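Local structure of iron-regulated outer membrane protein (4B7O) at residues 151-156 and 537-542; 588-593 and 611-616; 488-493 and 500-505. The protein is a TonB-dependent transporter that moves iron across the outer membrane, and probably also serves in siderophore uptake and as a signalling receptor. One frame throughout, in Å; residues are numbered along the deposited sequence.

Contact 1. Residues 151-156 and 537-542; sequences KGAGSA and ARNTEI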
loop_
_atom_site.group_PDB
_atom_site.type_symbol
_atom_site.label_atom_id
_atom_site.label_comp_id
_atom_site.label_asym_id
_atom_site.label_seq_id
_atom_site.Cartn_x
_atom_site.Cartn_y
_atom_site.Cartn_z
ATOM N N LYS A 151 6.896 -4.888 -7.923
ATOM C CA LYS A 151 5.932 -4.487 -8.916
ATOM C C LYS A 151 5.588 -5.659 -9.778
ATOM O O LYS A 151 6.359 -6.647 -9.853
ATOM C CB LYS A 151 6.481 -3.358 -9.736
ATOM C CG LYS A 151 7.370 -2.454 -8.896
ATOM C CD LYS A 151 7.947 -1.302 -9.710
ATOM C CE LYS A 151 8.672 -0.336 -8.782
ATOM N NZ LYS A 151 9.660 0.510 -9.474
ATOM N N GLY A 152 4.436 -5.555 -10.447
ATOM C CA GLY A 152 3.917 -6.651 -11.262
ATOM C C GLY A 152 3.677 -7.924 -10.471
ATOM O O GLY A 152 3.584 -7.926 -9.259
ATOM N N ALA A 153 3.598 -9.028 -11.186
ATOM C CA ALA A 153 3.251 -10.296 -10.629
ATOM C C ALA A 153 4.501 -10.912 -10.003
ATOM O O ALA A 153 5.574 -10.850 -10.594
ATOM C CB ALA A 153 2.670 -11.156 -11.759
ATOM N N GLY A 154 4.391 -11.480 -8.800
ATOM C CA GLY A 154 5.578 -12.048 -8.114
ATOM C C GLY A 154 5.843 -13.506 -8.513
ATOM O O GLY A 154 5.077 -14.143 -9.271
ATOM N N SER A 155 6.944 -14.055 -8.026
ATOM C CA SER A 155 7.260 -15.442 -8.332
ATOM C C SER A 155 6.423 -16.291 -7.381
ATOM O O SER A 155 5.589 -15.762 -6.648
ATOM C CB SER A 155 8.761 -15.702 -8.195
ATOM O OG SER A 155 9.211 -15.411 -6.886
ATOM N N ALA A 156 6.646 -17.592 -7.388
ATOM C CA ALA A 156 5.825 -18.520 -6.634
ATOM C C ALA A 156 5.834 -18.239 -5.144
ATOM O O ALA A 156 4.811 -18.335 -4.505
ATOM C CB ALA A 156 6.261 -19.964 -6.897
ATOM N N ALA A 537 -3.177 -13.021 -13.539
ATOM C CA ALA A 537 -2.256 -12.095 -14.183
ATOM C C ALA A 537 -1.155 -12.914 -14.842
ATOM O O ALA A 537 -0.683 -13.927 -14.270
ATOM C CB ALA A 537 -1.639 -11.150 -13.147
ATOM N N ARG A 538 -0.749 -12.471 -16.026
ATOM C CA ARG A 538 0.520 -12.935 -16.581
ATOM C C ARG A 538 1.434 -11.732 -16.745
ATOM O O ARG A 538 1.102 -10.842 -17.484
ATOM C CB ARG A 538 0.296 -13.632 -17.929
ATOM C CG ARG A 538 1.502 -14.431 -18.406
ATOM C CD ARG A 538 1.281 -15.028 -19.805
ATOM N NE ARG A 538 0.870 -14.075 -20.853
ATOM C CZ ARG A 538 1.003 -14.318 -22.167
ATOM N NH1 ARG A 538 1.571 -15.453 -22.580
ATOM N NH2 ARG A 538 0.588 -13.440 -23.090
ATOM N N ASN A 539 2.556 -11.709 -16.039
ATOM C CA ASN A 539 3.440 -10.567 -16.064
ATOM C C ASN A 539 4.787 -10.916 -16.695
ATOM O O ASN A 539 5.509 -11.758 -16.217
ATOM C CB ASN A 539 3.633 -10.003 -14.629
ATOM C CG ASN A 539 4.345 -8.659 -14.594
ATOM O OD1 ASN A 539 3.785 -7.651 -14.955
ATOM N ND2 ASN A 539 5.598 -8.645 -14.137
ATOM N N THR A 540 5.151 -10.221 -17.762
ATOM C CA THR A 540 6.485 -10.416 -18.290
ATOM C C THR A 540 7.286 -9.155 -18.313
ATOM O O THR A 540 6.807 -8.100 -18.714
ATOM C CB THR A 540 6.477 -11.198 -19.615
ATOM O OG1 THR A 540 7.459 -10.670 -20.518
ATOM C CG2 THR A 540 5.179 -11.170 -20.228
ATOM N N GLU A 541 8.494 -9.227 -17.803
ATOM C CA GLU A 541 9.363 -8.042 -17.873
ATOM C C GLU A 541 10.848 -8.198 -18.139
ATOM O O GLU A 541 11.437 -9.200 -17.765
ATOM C CB GLU A 541 9.180 -7.108 -16.670
ATOM C CG GLU A 541 9.100 -7.673 -15.275
ATOM C CD GLU A 541 8.575 -6.574 -14.312
ATOM O OE1 GLU A 541 9.252 -5.512 -14.132
ATOM O OE2 GLU A 541 7.480 -6.774 -13.734
ATOM N N ILE A 542 11.465 -7.190 -18.743
ATOM C CA ILE A 542 12.921 -7.227 -18.854
ATOM C C ILE A 542 13.516 -6.122 -17.989
ATOM O O ILE A 542 12.863 -5.118 -17.743
ATOM C CB ILE A 542 13.346 -7.192 -20.325
ATOM C CG1 ILE A 542 12.622 -6.069 -21.037
ATOM C CG2 ILE A 542 12.893 -8.502 -21.051
ATOM C CD1 ILE A 542 13.256 -5.818 -22.379
#

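Contact 2. Residues 588-593 and 611-616; sequences KNHGYE and HSKPRF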
loop_
_atom_site.group_PDB
_atom_site.type_symbol
_atom_site.label_atom_id
_atom_site.label_comp_id
_atom_site.label_asym_id
_atom_site.label_seq_id
_atom_site.Cartn_x
_atom_site.Cartn_y
_atom_site.Cartn_z
ATOM N N LYS A 588 -5.044 -4.992 -19.410
ATOM C CA LYS A 588 -3.674 -4.893 -19.946
ATOM C C LYS A 588 -2.931 -3.688 -19.440
ATOM O O LYS A 588 -3.498 -2.605 -19.271
ATOM C CB LYS A 588 -3.675 -4.923 -21.461
ATOM C CG LYS A 588 -3.711 -6.372 -21.944
ATOM C CD LYS A 588 -3.969 -6.477 -23.415
ATOM C CE LYS A 588 -4.235 -7.923 -23.783
ATOM N NZ LYS A 588 -2.979 -8.702 -23.612
ATOM N N ASN A 589 -1.655 -3.887 -19.162
ATOM C CA ASN A 589 -0.797 -2.785 -18.781
ATOM C C ASN A 589 0.623 -2.946 -19.306
ATOM O O ASN A 589 1.159 -4.049 -19.286
ATOM C CB ASN A 589 -0.750 -2.709 -17.279
ATOM C CG ASN A 589 -0.209 -1.378 -16.775
ATOM O OD1 ASN A 589 -0.203 -0.379 -17.500
ATOM N ND2 ASN A 589 0.250 -1.364 -15.531
ATOM N N HIS A 590 1.260 -1.865 -19.723
ATOM C CA HIS A 590 2.667 -1.958 -20.103
ATOM C C HIS A 590 3.372 -0.683 -19.864
ATOM O O HIS A 590 2.759 0.331 -19.611
ATOM C CB HIS A 590 2.780 -2.355 -21.549
ATOM C CG HIS A 590 2.243 -1.334 -22.533
ATOM N ND1 HIS A 590 3.011 -0.332 -23.032
ATOM C CD2 HIS A 590 1.030 -1.289 -23.243
ATOM C CE1 HIS A 590 2.308 0.363 -23.970
ATOM N NE2 HIS A 590 1.090 -0.219 -24.085
ATOM N N GLY A 591 4.674 -0.678 -19.935
ATOM C CA GLY A 591 5.358 0.578 -19.587
ATOM C C GLY A 591 6.763 0.376 -19.161
ATOM O O GLY A 591 7.313 -0.738 -19.305
ATOM N N TYR A 592 7.374 1.440 -18.635
ATOM C CA TYR A 592 8.782 1.344 -18.298
ATOM C C TYR A 592 9.114 2.282 -17.182
ATOM O O TYR A 592 8.324 3.196 -16.869
ATOM C CB TYR A 592 9.635 1.723 -19.549
ATOM C CG TYR A 592 9.361 3.123 -20.019
ATOM C CD1 TYR A 592 9.971 4.215 -19.375
ATOM C CD2 TYR A 592 8.458 3.375 -21.042
ATOM C CE1 TYR A 592 9.726 5.519 -19.751
ATOM C CE2 TYR A 592 8.223 4.698 -21.463
ATOM C CZ TYR A 592 8.854 5.744 -20.785
ATOM O OH TYR A 592 8.611 7.023 -21.150
ATOM N N GLU A 593 10.309 2.082 -16.629
ATOM C CA GLU A 593 10.868 2.982 -15.650
ATOM C C GLU A 593 12.413 2.934 -15.754
ATOM O O GLU A 593 12.979 1.894 -16.042
ATOM C CB GLU A 593 10.418 2.600 -14.244
ATOM C CG GLU A 593 10.361 1.118 -14.047
ATOM C CD GLU A 593 9.148 0.616 -13.254
ATOM O OE1 GLU A 593 7.958 0.836 -13.627
ATOM O OE2 GLU A 593 9.408 -0.077 -12.257
ATOM N N HIS A 611 6.272 5.565 -16.622
ATOM C CA HIS A 611 5.168 5.806 -17.517
ATOM C C HIS A 611 4.570 4.451 -17.722
ATOM O O HIS A 611 5.291 3.479 -17.987
ATOM C CB HIS A 611 5.656 6.403 -18.871
ATOM C CG HIS A 611 4.580 7.135 -19.656
ATOM N ND1 HIS A 611 3.338 7.403 -19.144
ATOM C CD2 HIS A 611 4.604 7.706 -20.933
ATOM C CE1 HIS A 611 2.607 8.067 -20.051
ATOM N NE2 HIS A 611 3.370 8.263 -21.150
ATOM N N SER A 612 3.254 4.377 -17.590
ATOM C CA SER A 612 2.540 3.148 -17.690
ATOM C C SER A 612 1.206 3.417 -18.403
ATOM O O SER A 612 0.883 4.567 -18.683
ATOM C CB SER A 612 2.387 2.515 -16.302
ATOM O OG SER A 612 1.510 3.246 -15.472
ATOM N N LYS A 613 0.488 2.362 -18.795
ATOM C CA LYS A 613 -0.726 2.503 -19.611
ATOM C C LYS A 613 -1.820 1.496 -19.238
ATOM O O LYS A 613 -2.124 0.644 -20.021
ATOM C CB LYS A 613 -0.360 2.339 -21.067
ATOM C CG LYS A 613 -1.312 2.958 -22.038
ATOM C CD LYS A 613 -1.160 2.228 -23.359
ATOM C CE LYS A 613 -1.239 3.170 -24.556
ATOM N NZ LYS A 613 -2.661 3.266 -24.953
ATOM N N PRO A 614 -2.412 1.610 -18.029
ATOM C CA PRO A 614 -3.353 0.630 -17.530
ATOM C C PRO A 614 -4.686 0.772 -18.214
ATOM O O PRO A 614 -5.217 1.857 -18.285
ATOM C CB PRO A 614 -3.472 0.964 -16.063
ATOM C CG PRO A 614 -3.189 2.416 -16.002
ATOM C CD PRO A 614 -2.184 2.687 -17.071
ATOM N N ARG A 615 -5.156 -0.317 -18.805
ATOM C CA ARG A 615 -6.327 -0.287 -19.679
ATOM C C ARG A 615 -7.242 -1.422 -19.289
ATOM O O ARG A 615 -6.789 -2.555 -19.170
ATOM C CB ARG A 615 -5.903 -0.392 -21.133
ATOM C CG ARG A 615 -5.456 0.941 -21.658
ATOM C CD ARG A 615 -6.348 2.091 -21.194
ATOM N NE ARG A 615 -5.896 3.330 -21.827
ATOM C CZ ARG A 615 -4.933 4.135 -21.350
ATOM N NH1 ARG A 615 -4.342 3.861 -20.208
ATOM N NH2 ARG A 615 -4.560 5.218 -22.019
ATOM N N PHE A 616 -8.509 -1.103 -19.017
ATOM C CA PHE A 616 -9.491 -2.098 -18.509
ATOM C C PHE A 616 -10.511 -2.384 -19.608
ATOM O O PHE A 616 -11.168 -1.446 -20.069
ATOM C CB PHE A 616 -10.176 -1.542 -17.265
ATOM C CG PHE A 616 -9.331 -1.602 -16.025
ATOM C CD1 PHE A 616 -8.115 -0.912 -15.942
ATOM C CD2 PHE A 616 -9.776 -2.313 -14.908
ATOM C CE1 PHE A 616 -7.328 -0.973 -14.801
ATOM C CE2 PHE A 616 -8.997 -2.387 -13.744
ATOM C CZ PHE A 616 -7.771 -1.713 -13.695
#

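Contact 3. Residues 488-493 and 500-505; sequences FGVIWQ and FSSSHN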
loop_
_atom_site.group_PDB
_atom_site.type_symbol
_atom_site.label_atom_id
_atom_site.label_comp_id
_atom_site.label_asym_id
_atom_site.label_seq_id
_atom_site.Cartn_x
_atom_site.Cartn_y
_atom_site.Cartn_z
ATOM N N PHE A 488 8.737 -18.264 -13.958
ATOM C CA PHE A 488 10.211 -18.360 -14.062
ATOM C C PHE A 488 10.863 -17.035 -14.384
ATOM O O PHE A 488 10.257 -16.151 -14.955
ATOM C CB PHE A 488 10.643 -19.537 -15.039
ATOM C CG PHE A 488 10.464 -19.239 -16.538
ATOM C CD1 PHE A 488 9.298 -18.707 -17.043
ATOM C CD2 PHE A 488 11.500 -19.513 -17.441
ATOM C CE1 PHE A 488 9.157 -18.420 -18.404
ATOM C CE2 PHE A 488 11.384 -19.239 -18.799
ATOM C CZ PHE A 488 10.203 -18.703 -19.287
ATOM N N GLY A 489 12.095 -16.878 -13.986
ATOM C CA GLY A 489 12.843 -15.700 -14.338
ATOM C C GLY A 489 14.325 -16.005 -14.337
ATOM O O GLY A 489 14.766 -17.036 -13.806
ATOM N N VAL A 490 15.114 -15.151 -14.975
ATOM C CA VAL A 490 16.555 -15.353 -14.925
ATOM C C VAL A 490 17.253 -14.094 -14.466
ATOM O O VAL A 490 16.797 -13.013 -14.743
ATOM C CB VAL A 490 17.121 -15.873 -16.261
ATOM C CG1 VAL A 490 16.302 -17.053 -16.787
ATOM C CG2 VAL A 490 17.141 -14.760 -17.324
ATOM N N ILE A 491 18.351 -14.215 -13.753
ATOM C CA ILE A 491 19.215 -13.076 -13.618
ATOM C C ILE A 491 20.551 -13.430 -14.186
ATOM O O ILE A 491 21.081 -14.446 -13.832
ATOM C CB ILE A 491 19.328 -12.622 -12.168
ATOM C CG1 ILE A 491 18.012 -11.971 -11.772
ATOM C CG2 ILE A 491 20.467 -11.624 -11.984
ATOM C CD1 ILE A 491 17.569 -12.329 -10.354
ATOM N N TRP A 492 21.070 -12.584 -15.077
ATOM C CA TRP A 492 22.359 -12.788 -15.761
ATOM C C TRP A 492 23.308 -11.739 -15.318
ATOM O O TRP A 492 23.134 -10.557 -15.602
ATOM C CB TRP A 492 22.158 -12.718 -17.292
ATOM C CG TRP A 492 23.410 -12.748 -18.149
ATOM C CD1 TRP A 492 23.656 -12.008 -19.301
ATOM C CD2 TRP A 492 24.644 -13.553 -17.963
ATOM N NE1 TRP A 492 24.880 -12.302 -19.832
ATOM C CE2 TRP A 492 25.520 -13.228 -19.088
ATOM C CE3 TRP A 492 25.057 -14.509 -17.058
ATOM C CZ2 TRP A 492 26.779 -13.830 -19.253
ATOM C CZ3 TRP A 492 26.314 -15.110 -17.235
ATOM C CH2 TRP A 492 27.156 -14.786 -18.327
ATOM N N GLN A 493 24.331 -12.145 -14.593
ATOM C CA GLN A 493 25.357 -11.199 -14.229
ATOM C C GLN A 493 26.733 -11.472 -14.892
ATOM O O GLN A 493 27.557 -12.182 -14.349
ATOM C CB GLN A 493 25.451 -11.194 -12.714
ATOM C CG GLN A 493 26.422 -10.151 -12.252
ATOM C CD GLN A 493 25.993 -9.434 -10.983
ATOM O OE1 GLN A 493 25.149 -9.932 -10.159
ATOM N NE2 GLN A 493 26.590 -8.247 -10.798
ATOM N N PHE A 500 21.409 -8.293 -15.856
ATOM C CA PHE A 500 20.282 -8.251 -16.765
ATOM C C PHE A 500 19.244 -9.217 -16.313
ATOM O O PHE A 500 19.593 -10.253 -15.779
ATOM C CB PHE A 500 20.765 -8.573 -18.169
ATOM C CG PHE A 500 21.786 -7.557 -18.710
ATOM C CD1 PHE A 500 21.364 -6.413 -19.392
ATOM C CD2 PHE A 500 23.145 -7.744 -18.525
ATOM C CE1 PHE A 500 22.287 -5.489 -19.890
ATOM C CE2 PHE A 500 24.080 -6.816 -18.987
ATOM C CZ PHE A 500 23.660 -5.705 -19.685
ATOM N N SER A 501 17.971 -8.898 -16.479
ATOM C CA SER A 501 16.923 -9.769 -15.888
ATOM C C SER A 501 15.670 -9.941 -16.699
ATOM O O SER A 501 15.361 -9.114 -17.515
ATOM C CB SER A 501 16.525 -9.312 -14.502
ATOM O OG SER A 501 15.898 -8.031 -14.535
ATOM N N SER A 502 14.953 -11.029 -16.489
ATOM C CA SER A 502 13.632 -11.120 -17.056
ATOM C C SER A 502 12.809 -12.066 -16.248
ATOM O O SER A 502 13.338 -12.817 -15.493
ATOM C CB SER A 502 13.657 -11.520 -18.528
ATOM O OG SER A 502 14.503 -12.626 -18.701
ATOM N N SER A 503 11.509 -11.987 -16.389
ATOM C CA SER A 503 10.623 -12.869 -15.690
ATOM C C SER A 503 9.359 -12.992 -16.472
ATOM O O SER A 503 8.986 -12.097 -17.209
ATOM C CB SER A 503 10.312 -12.382 -14.253
ATOM O OG SER A 503 10.616 -11.007 -14.089
ATOM N N HIS A 504 8.716 -14.126 -16.306
ATOM C CA HIS A 504 7.392 -14.371 -16.864
ATOM C C HIS A 504 6.688 -15.133 -15.740
ATOM O O HIS A 504 7.046 -16.297 -15.462
ATOM C CB HIS A 504 7.558 -15.233 -18.097
ATOM C CG HIS A 504 6.316 -15.393 -18.927
ATOM N ND1 HIS A 504 5.787 -14.384 -19.615
ATOM C CD2 HIS A 504 5.538 -16.506 -19.203
ATOM C CE1 HIS A 504 4.708 -14.808 -20.288
ATOM N NE2 HIS A 504 4.551 -16.104 -20.036
ATOM N N ASN A 505 5.760 -14.447 -15.058
ATOM C CA ASN A 505 5.060 -14.928 -13.836
ATOM C C ASN A 505 3.544 -14.942 -14.030
ATOM O O ASN A 505 2.968 -13.979 -14.548
ATOM C CB ASN A 505 5.404 -14.009 -12.672
ATOM C CG ASN A 505 6.905 -13.952 -12.421
ATOM O OD1 ASN A 505 7.672 -14.773 -12.978
ATOM N ND2 ASN A 505 7.344 -13.018 -11.570
#

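Contact 1. Residues 151-156 and 537-542
Ala153 of the plug meets Asn539 of the barrel wall through apolar contact. Ala153 CB lies against Asn539 CB at 3.2 Å, a tight approach. The Asn539 amide then runs alongside the plug backbone: its CG is 3.5 Å from Ala153 N, and its OD1 is 3.8 Å from Gly152 CA. Gly152 has a positive phi of 59°. Its CA also comes near the Glu541 carboxylate, though less closely, at 4.3 Å from Glu541 OE2.

The side-chain hydrogen bond of Asn539 stays within its own strand. Asn539 ND2 donates to Glu541 OE2 at 2.7 Å, and the acceptor lies in the amide plane. OE2 accepts this bond with its anti lone pair. The bond fixes the rotation of the Asn539 amide beneath the plug.

The charged partners come from nearby. Lys66 forms a salt bridge with Glu541 OE2 and hydrogen bonds with the carbonyls of Lys151 and Ala153. Arg110 pairs with Glu541 OE1.

No direct hydrogen bond joins the two segments. The plug loop after strand 144-150 meets strand 535-547 by close packing, and Lys66 bridges them. Such a polar plug-barrel interface is consistent with a plug that must rearrange during TonB-dependent transport.

Contact 2. Residues 588-593 and 611-616
Tyr592 and His611 pair at one end of this antiparallel contact between the two strands of a barrel hairpin, and Lys588 and Arg615 pair at the other. Both are hydrogen-bonded pairs. Tyr592 N donates to His611 O at 3.0 Å, and His611 N donates back to Tyr592 O. Lys588 and Arg615 exchange the same two bonds. Above the first pair, His611 CB packs on the Tyr592 ring in an off-centre CH-pi contact, 4.2 Å from the centroid. Tyr592 OH lies near the plane of the His611 ring, at its edge.

Between the two pairs the second strand is interrupted at Lys613 and Pro614. Asn589 fills in with its side chain. Its CG is anti to the backbone N (chi1 -164°), which carries OD1 across to accept a bond from Lys613 N at 3.1 Å. The N-H...O angle of 135° shows that this bond is bent. Lys613 N also makes a weak bond to His590 O. Pro614 N, also near Asn589 OD1, has no hydrogen to give. On the face that carries Lys588 and Tyr592, Lys613 CD comes to 3.4 Å from His590 NE2, the two side chains lying side by side and pointing the same way. Gly591 CA makes a CA-H...O contact with His611 O at 3.3 Å.

Further out, Asn589 ND2 donates to the carbonyl of Arg110, a plug residue, which positions the amide. Met112 of the plug touches both Asn589 and Pro614. His590 ND1 has a weak bond to Tyr557 on the adjoining strand.

One asparagine thus uses both ends of its amide. Its oxygen repairs the strand pairing at an interruption, and its nitrogen ties the barrel wall to the plug.

Contact 3. Residues 488-493 and 500-505
This is regular antiparallel strand pairing in the barrel wall, between the neighbouring strands 478-493 and 498-509 of one beta hairpin. Phe488-His504, Val490-Ser502 and Trp492-Phe500 are hydrogen-bonded pairs. Gly489-Ser503 and Ile491-Ser501 alternate with them as non-hydrogen-bonded pairs. Each hydrogen-bonded pair gives two bonds, six in all. Trp492 N to Phe500 O is 2.8 Å and nearly straight at 177°.

One face carries Phe488, Val490, Trp492, Phe500, Ser502 and His504. The Phe488 ring reaches over to its partner, with CE1 3.6 Å from His504 CB. A chi1 of 75° sets the ring between the backbone N and the carbonyl carbon and leans it across the strand pair. Val490 CG2 touches Ser502 OG at 3.7 Å. At the far end Trp492 CD1 and Phe500 CD2 are in looser apolar contact, 4.4 Å apart.

The other face carries the side chains of Ile491, Ser501 and Ser503, with Gly489 as the pair of Ser503, and turns toward the plug. Gly489 CA is 3.8 Å from Ser503 CA, the shortest CA-CA distance among the pairs. Gly489 CA also lies 3.1 Å from Ser502 O.

The backbone bonds carry this contact. The aromatic residues all lie on one face, while the face of Ile491, Ser501 and Ser503 is met by Arg62, Gln63 and Lys66 of the plug.

Contact 1 lies on the same side of the chain's centre as each of the other two. It is the only one of the three with a plug segment, and it touches both others. Its centre is about 10 Å from that of contact 3. Asn505 ND2 donates to Ala153 O at 3.0 Å, and Asn539 N pairs with Asn505 O, since strands 498-509 and 535-547 are neighbours. Toward contact 2, with centres about 13 Å apart, Lys151 NZ forms a salt bridge to Glu593 OE2 at 2.9 Å. Contacts 2 and 3 do not touch, their nearest atoms being about 10 Å apart. The 151-156 loop thus connects two barrel hairpins through polar groups.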